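Local structure of erythrocyte membrane protein 1 (Plasmodium falciparum, 6S8T) at residues 14-19 and 418-423; 293-298 and 393-398; 314-319 and 457-462. The protein is a large adhesin of infected erythrocytes whose DBLbeta domain, the piece described here, binds the host receptor ICAM-1. One frame throughout, in Å; residues are numbered along the deposited sequence.

Interactions 1 and 2 are neighbours, their centres about 10 Å apart, whereas the centre of interaction 3 lies about 30 Å and about 35 Å from theirs. Interactions 1 and 2 touch through Ile15 on Leu398, Met19 on Glu397 and Tyr420 on Met298. Interactions 2 and 3 both draw on helix 293-319, one at its start and the other at its end. Interaction 2 is fully buried and purely apolar; interaction 1 is partly buried, with alanine methyls meeting polar atoms, one pair buried and the other toward the surface. Interaction 3, far from the chain's centre, packs a helix against an irregular segment, yet most of its touching residues are buried.

Interaction 1 (14-19 and 418-423); sequences AIANQM and AGYIHQ
Ala14 and Gln423 bring the two backbones together, their CA atoms 5.6 Å apart. The methyl of Ala14 rests against a backbone carbonyl, CB lying 3.5 Å from O of Gln423. In the same pair, the amide nitrogen NE2 of Gln423 comes within 3.8 Å of CA of Ala14. This is van der Waals contact; the hydrogen bond of that nitrogen goes instead to the carbonyl O of Tyr12, just before the segment. A bend in the glutamine chain, with CG beside the backbone N (chi1 -74°) and a second turn at chi2 (-71°), brings NE2 beside the backbone of Ala14.

The second point of contact is made by Ala16 and Tyr420. The tyrosine CG lies anti to the backbone N (chi1 -168°), which sends the ring out from helix 417-424 until OH is 3.7 Å from CB of Ala16. No hydrogen bond crosses between the segments here, and the phenol meets the methyl with its oxygen end.

Behind these contacts, polar groups fix where helix 16-32 begins. Ile15 occupies the N-cap position, and its backbone N bonds to the hydroxyl of Tyr414, while the carboxylate of Glu424 accepts a hydrogen bond from the backbone N of Ala16. The carboxylate therefore sits at the amino end of the helix, where its charge would probably be favoured by the helix dipole. Both partners belong to the chain around helix 417-424, so that region holds the helix start as well as packing on it. Ile15 and Met19 lean on helix 388-402, and the tyrosine ring of Tyr420 packs against helices 293-319 and 335-372, placing this junction of the N-terminal chain beside three helices of the later part of the domain.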
loop_
_atom_site.group_PDB
_atom_site.type_symbol
_atom_site.label_atom_id
_atom_site.label_comp_id
_atom_site.label_asym_id
_atom_site.label_seq_id
_atom_site.Cartn_x
_atom_site.Cartn_y
_atom_site.Cartn_z
ATOM N N ALA A 14 -4.808 -16.154 11.482
ATOM C CA ALA A 14 -4.204 -15.141 10.625
ATOM C C ALA A 14 -2.815 -14.815 11.155
ATOM O O ALA A 14 -2.672 -14.380 12.302
ATOM C CB ALA A 14 -5.080 -13.890 10.581
ATOM N N ILE A 15 -1.788 -15.021 10.331
ATOM C CA ILE A 15 -0.415 -15.034 10.814
ATOM C C ILE A 15 0.487 -14.035 10.103
ATOM O O ILE A 15 1.678 -13.972 10.418
ATOM C CB ILE A 15 0.188 -16.450 10.727
ATOM C CG1 ILE A 15 0.184 -16.953 9.284
ATOM C CG2 ILE A 15 -0.594 -17.407 11.606
ATOM C CD1 ILE A 15 0.511 -18.430 9.164
ATOM N N ALA A 16 -0.039 -13.239 9.168
ATOM C CA ALA A 16 0.812 -12.294 8.447
ATOM C C ALA A 16 1.482 -11.307 9.395
ATOM O O ALA A 16 2.672 -11.003 9.243
ATOM C CB ALA A 16 0.002 -11.549 7.384
ATOM N N ASN A 17 0.745 -10.809 10.393
ATOM C CA ASN A 17 1.316 -9.813 11.296
ATOM C C ASN A 17 2.420 -10.410 12.162
ATOM O O ASN A 17 3.435 -9.752 12.420
ATOM C CB ASN A 17 0.227 -9.199 12.174
ATOM C CG ASN A 17 0.735 -8.017 12.985
ATOM O OD1 ASN A 17 0.760 -6.885 12.500
ATOM N ND2 ASN A 17 1.144 -8.277 14.222
ATOM N N GLN A 18 2.239 -11.648 12.628
ATOM C CA GLN A 18 3.308 -12.300 13.377
ATOM C C GLN A 18 4.511 -12.596 12.490
ATOM O O GLN A 18 5.651 -12.568 12.969
ATOM C CB GLN A 18 2.792 -13.579 14.036
ATOM C CG GLN A 18 1.787 -13.326 15.152
ATOM C CD GLN A 18 1.281 -14.605 15.792
ATOM O OE1 GLN A 18 1.963 -15.212 16.621
ATOM N NE2 GLN A 18 0.079 -15.022 15.409
ATOM N N MET A 19 4.287 -12.874 11.203
ATOM C CA MET A 19 5.416 -13.024 10.289
ATOM C C MET A 19 6.166 -11.707 10.128
ATOM O O MET A 19 7.403 -11.695 10.066
ATOM C CB MET A 19 4.944 -13.533 8.926
ATOM C CG MET A 19 4.377 -14.948 8.918
ATOM S SD MET A 19 5.527 -16.206 9.511
ATOM C CE MET A 19 7.038 -15.702 8.697
ATOM N N ALA A 418 -7.199 -15.512 -3.098
ATOM C CA ALA A 418 -8.509 -15.451 -2.456
ATOM C C ALA A 418 -8.433 -15.902 -1.003
ATOM O O ALA A 418 -9.093 -15.326 -0.129
ATOM C CB ALA A 418 -9.511 -16.307 -3.229
ATOM N N GLY A 419 -7.637 -16.935 -0.724
ATOM C CA GLY A 419 -7.468 -17.368 0.652
ATOM C C GLY A 419 -6.749 -16.336 1.500
ATOM O O GLY A 419 -7.111 -16.113 2.658
ATOM N N TYR A 420 -5.723 -15.693 0.934
ATOM C CA TYR A 420 -5.024 -14.632 1.653
ATOM C C TYR A 420 -5.969 -13.486 2.006
ATOM O O TYR A 420 -5.909 -12.945 3.117
ATOM C CB TYR A 420 -3.845 -14.117 0.819
ATOM C CG TYR A 420 -2.887 -13.229 1.593
ATOM C CD1 TYR A 420 -3.175 -11.883 1.827
ATOM C CD2 TYR A 420 -1.694 -13.738 2.094
ATOM C CE1 TYR A 420 -2.298 -11.077 2.541
ATOM C CE2 TYR A 420 -0.815 -12.945 2.804
ATOM C CZ TYR A 420 -1.118 -11.619 3.026
ATOM O OH TYR A 420 -0.238 -10.841 3.736
ATOM N N ILE A 421 -6.847 -13.102 1.073
ATOM C CA ILE A 421 -7.778 -12.002 1.329
ATOM C C ILE A 421 -8.722 -12.360 2.473
ATOM O O ILE A 421 -8.963 -11.553 3.376
ATOM C CB ILE A 421 -8.554 -11.638 0.047
ATOM C CG1 ILE A 421 -7.630 -10.983 -0.982
ATOM C CG2 ILE A 421 -9.743 -10.730 0.368
ATOM C CD1 ILE A 421 -6.986 -9.699 -0.505
ATOM N N HIS A 422 -9.265 -13.576 2.457
ATOM C CA HIS A 422 -10.184 -13.968 3.519
ATOM C C HIS A 422 -9.488 -14.170 4.858
ATOM O O HIS A 422 -10.168 -14.200 5.889
ATOM C CB HIS A 422 -10.946 -15.234 3.115
ATOM C CG HIS A 422 -11.993 -14.995 2.069
ATOM N ND1 HIS A 422 -13.146 -14.283 2.319
ATOM C CD2 HIS A 422 -12.055 -15.365 0.767
ATOM C CE1 HIS A 422 -13.876 -14.227 1.218
ATOM N NE2 HIS A 422 -13.237 -14.875 0.262
ATOM N N GLN A 423 -8.160 -14.292 4.874
ATOM C CA GLN A 423 -7.416 -14.421 6.122
ATOM C C GLN A 423 -6.966 -13.074 6.676
ATOM O O GLN A 423 -7.001 -12.866 7.894
ATOM C CB GLN A 423 -6.195 -15.324 5.924
ATOM C CG GLN A 423 -6.516 -16.805 5.811
ATOM C CD GLN A 423 -6.965 -17.408 7.128
ATOM O OE1 GLN A 423 -8.043 -17.990 7.220
ATOM N NE2 GLN A 423 -6.133 -17.276 8.156
#

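Interaction 2 (293-298 and 393-398); sequences QRLRWM and HFFKEL
Leu295 is the single residue of its segment that meets the other, and it divides its two methyl groups between consecutive phenylalanines. CD1 approaches the ring of Phe394 obliquely, 3.8 Å from CE2 and nearly as close to CD2 on the same side of the ring. CD2 of Leu295 is turned to Phe395 and stands 4.3 Å from CZ, a looser contact that is again oblique. The two rings reach the leucine by different routes. Phe394 has CG anti to the backbone N (chi1 -173°) and a CB already directed at the facing helix; in Phe395 the ring has CG beside the backbone N (chi1 -85°), and its far end swings in from the flank. The forked leucine thus spans a wide separation, since the CA atoms of Leu295 and Phe394 are 10.4 Å apart and the two segments meet through side chains alone.

The contact is entirely apolar and buried. Met19 and Met23 of helix 16-32 pack on Phe394, Ala372 of helix 335-372 lies against Phe395, and Tyr365 of that helix and Tyr420 of helix 417-424 also touch Leu295, so helices 293-319 and 388-402 meet where helices 16-32, 335-372 and 417-424 also converge.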
loop_
_atom_site.group_PDB
_atom_site.type_symbol
_atom_site.label_atom_id
_atom_site.label_comp_id
_atom_site.label_asym_id
_atom_site.label_seq_id
_atom_site.Cartn_x
_atom_site.Cartn_y
_atom_site.Cartn_z
ATOM N N GLN A 293 5.222 -5.381 -0.485
ATOM C CA GLN A 293 4.327 -4.361 -1.030
ATOM C C GLN A 293 3.282 -4.957 -1.971
ATOM O O GLN A 293 2.138 -4.491 -2.000
ATOM C CB GLN A 293 5.148 -3.282 -1.744
ATOM C CG GLN A 293 4.328 -2.123 -2.323
ATOM C CD GLN A 293 5.205 -1.016 -2.884
ATOM O OE1 GLN A 293 5.818 -1.167 -3.941
ATOM N NE2 GLN A 293 5.275 0.102 -2.173
ATOM N N ARG A 294 3.644 -5.987 -2.740
ATOM C CA ARG A 294 2.681 -6.587 -3.659
ATOM C C ARG A 294 1.500 -7.198 -2.911
ATOM O O ARG A 294 0.386 -7.251 -3.444
ATOM C CB ARG A 294 3.362 -7.644 -4.534
ATOM C CG ARG A 294 2.496 -8.165 -5.678
ATOM C CD ARG A 294 3.204 -9.245 -6.492
ATOM N NE ARG A 294 4.435 -8.764 -7.114
ATOM C CZ ARG A 294 4.493 -8.167 -8.302
ATOM N NH1 ARG A 294 3.384 -7.967 -9.003
ATOM N NH2 ARG A 294 5.663 -7.765 -8.786
ATOM N N LEU A 295 1.713 -7.654 -1.677
ATOM C CA LEU A 295 0.604 -8.192 -0.896
ATOM C C LEU A 295 -0.209 -7.086 -0.232
ATOM O O LEU A 295 -1.431 -7.222 -0.095
ATOM C CB LEU A 295 1.119 -9.176 0.157
ATOM C CG LEU A 295 1.799 -10.442 -0.397
ATOM C CD1 LEU A 295 2.459 -11.239 0.719
ATOM C CD2 LEU A 295 0.806 -11.309 -1.156
ATOM N N ARG A 296 0.440 -5.992 0.183
ATOM C CA ARG A 296 -0.302 -4.874 0.763
ATOM C C ARG A 296 -1.259 -4.275 -0.258
ATOM O O ARG A 296 -2.439 -4.051 0.033
ATOM C CB ARG A 296 0.660 -3.806 1.292
ATOM C CG ARG A 296 1.688 -4.326 2.298
ATOM C CD ARG A 296 2.404 -3.187 3.033
ATOM N NE ARG A 296 2.887 -2.132 2.143
ATOM C CZ ARG A 296 4.143 -2.010 1.718
ATOM N NH1 ARG A 296 4.474 -1.007 0.914
ATOM N NH2 ARG A 296 5.068 -2.888 2.093
ATOM N N TRP A 297 -0.771 -4.040 -1.478
ATOM C CA TRP A 297 -1.607 -3.444 -2.516
ATOM C C TRP A 297 -2.772 -4.352 -2.900
ATOM O O TRP A 297 -3.859 -3.858 -3.218
ATOM C CB TRP A 297 -0.754 -3.106 -3.740
ATOM C CG TRP A 297 0.197 -1.957 -3.523
ATOM C CD1 TRP A 297 0.356 -1.223 -2.378
ATOM C CD2 TRP A 297 1.104 -1.403 -4.483
ATOM N NE1 TRP A 297 1.310 -0.250 -2.569
ATOM C CE2 TRP A 297 1.784 -0.341 -3.852
ATOM C CE3 TRP A 297 1.412 -1.708 -5.813
ATOM C CZ2 TRP A 297 2.750 0.419 -4.508
ATOM C CZ3 TRP A 297 2.371 -0.954 -6.463
ATOM C CH2 TRP A 297 3.028 0.099 -5.811
ATOM N N MET A 298 -2.568 -5.676 -2.871
ATOM C CA MET A 298 -3.658 -6.607 -3.157
ATOM C C MET A 298 -4.763 -6.508 -2.111
ATOM O O MET A 298 -5.951 -6.483 -2.457
ATOM C CB MET A 298 -3.119 -8.042 -3.239
ATOM C CG MET A 298 -4.190 -9.118 -3.421
ATOM S SD MET A 298 -3.554 -10.817 -3.468
ATOM C CE MET A 298 -3.234 -11.130 -1.733
ATOM N N HIS A 393 11.042 -15.248 -0.146
ATOM C CA HIS A 393 11.445 -15.424 1.245
ATOM C C HIS A 393 10.248 -15.350 2.184
ATOM O O HIS A 393 10.147 -16.140 3.129
ATOM C CB HIS A 393 12.491 -14.382 1.634
ATOM C CG HIS A 393 13.034 -14.570 3.016
ATOM N ND1 HIS A 393 12.779 -13.688 4.044
ATOM C CD2 HIS A 393 13.805 -15.550 3.546
ATOM C CE1 HIS A 393 13.378 -14.110 5.144
ATOM N NE2 HIS A 393 14.005 -15.240 4.869
ATOM N N PHE A 394 9.330 -14.411 1.942
ATOM C CA PHE A 394 8.144 -14.304 2.786
ATOM C C PHE A 394 7.281 -15.558 2.677
ATOM O O PHE A 394 6.843 -16.113 3.691
ATOM C CB PHE A 394 7.344 -13.054 2.406
ATOM C CG PHE A 394 6.191 -12.761 3.325
ATOM C CD1 PHE A 394 6.380 -12.032 4.489
ATOM C CD2 PHE A 394 4.914 -13.199 3.017
ATOM C CE1 PHE A 394 5.319 -11.753 5.333
ATOM C CE2 PHE A 394 3.850 -12.925 3.857
ATOM C CZ PHE A 394 4.053 -12.201 5.017
ATOM N N PHE A 395 7.041 -16.026 1.447
ATOM C CA PHE A 395 6.244 -17.234 1.250
ATOM C C PHE A 395 6.943 -18.478 1.801
ATOM O O PHE A 395 6.269 -19.403 2.268
ATOM C CB PHE A 395 5.925 -17.419 -0.235
ATOM C CG PHE A 395 4.705 -16.667 -0.704
ATOM C CD1 PHE A 395 3.727 -16.264 0.193
ATOM C CD2 PHE A 395 4.529 -16.376 -2.049
ATOM C CE1 PHE A 395 2.598 -15.583 -0.241
ATOM C CE2 PHE A 395 3.405 -15.694 -2.490
ATOM C CZ PHE A 395 2.437 -15.298 -1.583
ATOM N N LYS A 396 8.278 -18.528 1.761
ATOM C CA LYS A 396 8.985 -19.681 2.318
ATOM C C LYS A 396 8.807 -19.765 3.830
ATOM O O LYS A 396 8.580 -20.849 4.377
ATOM C CB LYS A 396 10.472 -19.621 1.970
ATOM C CG LYS A 396 10.834 -20.260 0.646
ATOM C CD LYS A 396 12.343 -20.314 0.473
ATOM C CE LYS A 396 12.735 -21.288 -0.624
ATOM N NZ LYS A 396 12.297 -22.679 -0.302
ATOM N N GLU A 397 8.918 -18.631 4.522
ATOM C CA GLU A 397 8.703 -18.635 5.963
ATOM C C GLU A 397 7.244 -18.912 6.307
ATOM O O GLU A 397 6.958 -19.524 7.344
ATOM C CB GLU A 397 9.164 -17.308 6.560
ATOM C CG GLU A 397 10.671 -17.119 6.564
ATOM C CD GLU A 397 11.391 -18.220 7.319
ATOM O OE1 GLU A 397 11.882 -19.168 6.669
ATOM O OE2 GLU A 397 11.454 -18.143 8.563
ATOM N N LEU A 398 6.314 -18.490 5.448
ATOM C CA LEU A 398 4.903 -18.788 5.664
ATOM C C LEU A 398 4.627 -20.280 5.500
ATOM O O LEU A 398 3.944 -20.895 6.331
ATOM C CB LEU A 398 4.053 -17.968 4.694
ATOM C CG LEU A 398 2.545 -17.885 4.917
ATOM C CD1 LEU A 398 2.253 -17.264 6.265
ATOM C CD2 LEU A 398 1.898 -17.071 3.807
#

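Interaction 3 (314-319 and 457-462); sequences DKLMKQ and DPPPKY
Tyr462 lays one ring face on Leu316 and brings its hydroxyl end up to Met317, the next residue near the end of helix 293-319. Leu316 sits over that face through CG, and its methyl CD2 lies 4.1 Å from CG of Tyr462. The leucine CG is anti to the backbone N (chi1 -159°), so that the isobutyl group extends from the helix to the loop. CD2 of Leu316 also reaches CG of Pro459 at 4.2 Å, and thereby bridges the tyrosine and a proline of one turn.

In Tyr462 the ring carbon CG stands beside the backbone N (chi1 -69°). The tyrosine and leucine side chains run past each other in opposite directions, and the phenol end is carried on to the helix backbone. There CE1 of Tyr462 lies 3.9 Å from the carbonyl O of Leu316, and OH of Tyr462 approaches CA of Met317, 3.4 Å away. The Met317 side chain runs at a slant to that of Tyr462 and meets its hydroxyl end; CG is 3.1 Å from OH of Tyr462, a tight carbon-to-oxygen contact. The rest of the methionine chain leads away from the loop, a bend near its end turning the methyl aside.

The loop conformation is helped by its own backbone: N of Tyr462 bonds to O of Pro459 at 3.0 Å, closing a turn that presents both residues to the helix. Further out, Met324 touches Tyr462, while Ala343 and Cys344 of helix 335-372 pack against Leu316; the disulfide of Cys344 with Cys466, shortly after the tyrosine, is a covalent tie nearby. No hydrogen bond or salt bridge joins the two segments, which are held by van der Waals packing alone, in which the phenol oxygen and a helix carbonyl meet carbon atoms.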
loop_
_atom_site.group_PDB
_atom_site.type_symbol
_atom_site.label_atom_id
_atom_site.label_comp_id
_atom_site.label_asym_id
_atom_site.label_seq_id
_atom_site.Cartn_x
_atom_site.Cartn_y
_atom_site.Cartn_z
ATOM N N ASP A 314 -26.180 -0.978 -4.295
ATOM C CA ASP A 314 -27.254 -0.129 -3.786
ATOM C C ASP A 314 -28.041 0.507 -4.924
ATOM O O ASP A 314 -29.267 0.638 -4.839
ATOM C CB ASP A 314 -26.688 0.946 -2.861
ATOM C CG ASP A 314 -26.239 0.388 -1.527
ATOM O OD1 ASP A 314 -26.382 -0.834 -1.316
ATOM O OD2 ASP A 314 -25.745 1.172 -0.690
ATOM N N LYS A 315 -27.354 0.918 -5.994
ATOM C CA LYS A 315 -28.056 1.434 -7.164
ATOM C C LYS A 315 -28.950 0.371 -7.782
ATOM O O LYS A 315 -30.010 0.690 -8.332
ATOM C CB LYS A 315 -27.055 1.947 -8.199
ATOM C CG LYS A 315 -26.193 3.099 -7.717
ATOM C CD LYS A 315 -25.188 3.515 -8.777
ATOM C CE LYS A 315 -24.321 4.665 -8.287
ATOM N NZ LYS A 315 -23.265 5.033 -9.272
ATOM N N LEU A 316 -28.544 -0.896 -7.696
ATOM C CA LEU A 316 -29.360 -1.982 -8.215
ATOM C C LEU A 316 -30.561 -2.269 -7.322
ATOM O O LEU A 316 -31.620 -2.666 -7.823
ATOM C CB LEU A 316 -28.504 -3.239 -8.380
ATOM C CG LEU A 316 -29.012 -4.311 -9.344
ATOM C CD1 LEU A 316 -29.148 -3.743 -10.747
ATOM C CD2 LEU A 316 -28.080 -5.514 -9.338
ATOM N N MET A 317 -30.425 -2.072 -6.006
ATOM C CA MET A 317 -31.541 -2.333 -5.102
ATOM C C MET A 317 -32.651 -1.306 -5.267
ATOM O O MET A 317 -33.828 -1.631 -5.070
ATOM C CB MET A 317 -31.066 -2.348 -3.646
ATOM C CG MET A 317 -30.017 -3.405 -3.328
ATOM S SD MET A 317 -29.808 -3.702 -1.558
ATOM C CE MET A 317 -29.398 -2.059 -0.972
ATOM N N LYS A 318 -32.302 -0.072 -5.623
ATOM C CA LYS A 318 -33.282 1.002 -5.729
ATOM C C LYS A 318 -33.912 1.080 -7.114
ATOM O O LYS A 318 -35.111 1.355 -7.231
ATOM C CB LYS A 318 -32.631 2.339 -5.366
ATOM C CG LYS A 318 -32.046 2.371 -3.962
ATOM C CD LYS A 318 -31.310 3.671 -3.691
ATOM C CE LYS A 318 -30.622 3.642 -2.334
ATOM N NZ LYS A 318 -29.801 4.862 -2.102
ATOM N N GLN A 319 -33.131 0.840 -8.169
ATOM C CA GLN A 319 -33.680 0.884 -9.519
ATOM C C GLN A 319 -34.508 -0.353 -9.841
ATOM O O GLN A 319 -35.443 -0.273 -10.645
ATOM C CB GLN A 319 -32.555 1.037 -10.543
ATOM C CG GLN A 319 -31.804 2.350 -10.447
ATOM C CD GLN A 319 -32.692 3.548 -10.716
ATOM O OE1 GLN A 319 -33.658 3.465 -11.476
ATOM N NE2 GLN A 319 -32.370 4.673 -10.086
ATOM N N ASP A 457 -21.531 -12.460 -12.627
ATOM C CA ASP A 457 -22.162 -11.530 -13.561
ATOM C C ASP A 457 -23.681 -11.503 -13.427
ATOM O O ASP A 457 -24.254 -10.400 -13.421
ATOM C CB ASP A 457 -21.723 -11.854 -14.994
ATOM C CG ASP A 457 -20.217 -11.939 -15.139
ATOM O OD1 ASP A 457 -19.507 -11.169 -14.459
ATOM O OD2 ASP A 457 -19.743 -12.779 -15.932
ATOM N N PRO A 458 -24.388 -12.628 -13.334
ATOM C CA PRO A 458 -25.808 -12.569 -12.981
ATOM C C PRO A 458 -25.992 -12.655 -11.478
ATOM O O PRO A 458 -25.767 -13.717 -10.874
ATOM C CB PRO A 458 -26.399 -13.792 -13.695
ATOM C CG PRO A 458 -25.285 -14.774 -13.716
ATOM C CD PRO A 458 -23.993 -13.991 -13.751
ATOM N N PRO A 459 -26.384 -11.562 -10.831
ATOM C CA PRO A 459 -26.579 -11.586 -9.378
ATOM C C PRO A 459 -27.698 -12.540 -9.002
ATOM O O PRO A 459 -28.814 -12.442 -9.536
ATOM C CB PRO A 459 -26.947 -10.132 -9.042
ATOM C CG PRO A 459 -26.470 -9.332 -10.214
ATOM C CD PRO A 459 -26.642 -10.229 -11.398
ATOM N N PRO A 460 -27.436 -13.483 -8.093
ATOM C CA PRO A 460 -28.466 -14.478 -7.754
ATOM C C PRO A 460 -29.744 -13.869 -7.204
ATOM O O PRO A 460 -30.827 -14.432 -7.410
ATOM C CB PRO A 460 -27.765 -15.362 -6.710
ATOM C CG PRO A 460 -26.304 -15.162 -6.961
ATOM C CD PRO A 460 -26.168 -13.733 -7.390
ATOM N N LYS A 461 -29.652 -12.731 -6.516
ATOM C CA LYS A 461 -30.837 -12.083 -5.969
ATOM C C LYS A 461 -31.576 -11.242 -7.003
ATOM O O LYS A 461 -32.757 -10.938 -6.803
ATOM C CB LYS A 461 -30.451 -11.204 -4.776
ATOM C CG LYS A 461 -29.619 -11.909 -3.711
ATOM C CD LYS A 461 -30.473 -12.782 -2.802
ATOM C CE LYS A 461 -29.643 -13.364 -1.665
ATOM N NZ LYS A 461 -30.475 -14.087 -0.662
ATOM N N TYR A 462 -30.913 -10.864 -8.102
ATOM C CA TYR A 462 -31.515 -9.994 -9.106
ATOM C C TYR A 462 -31.466 -10.600 -10.504
ATOM O O TYR A 462 -31.589 -9.869 -11.493
ATOM C CB TYR A 462 -30.838 -8.621 -9.104
ATOM C CG TYR A 462 -31.122 -7.818 -7.857
ATOM C CD1 TYR A 462 -32.230 -6.984 -7.784
ATOM C CD2 TYR A 462 -30.291 -7.905 -6.747
ATOM C CE1 TYR A 462 -32.498 -6.254 -6.645
ATOM C CE2 TYR A 462 -30.552 -7.179 -5.602
ATOM C CZ TYR A 462 -31.656 -6.355 -5.557
ATOM O OH TYR A 462 -31.922 -5.630 -4.421
#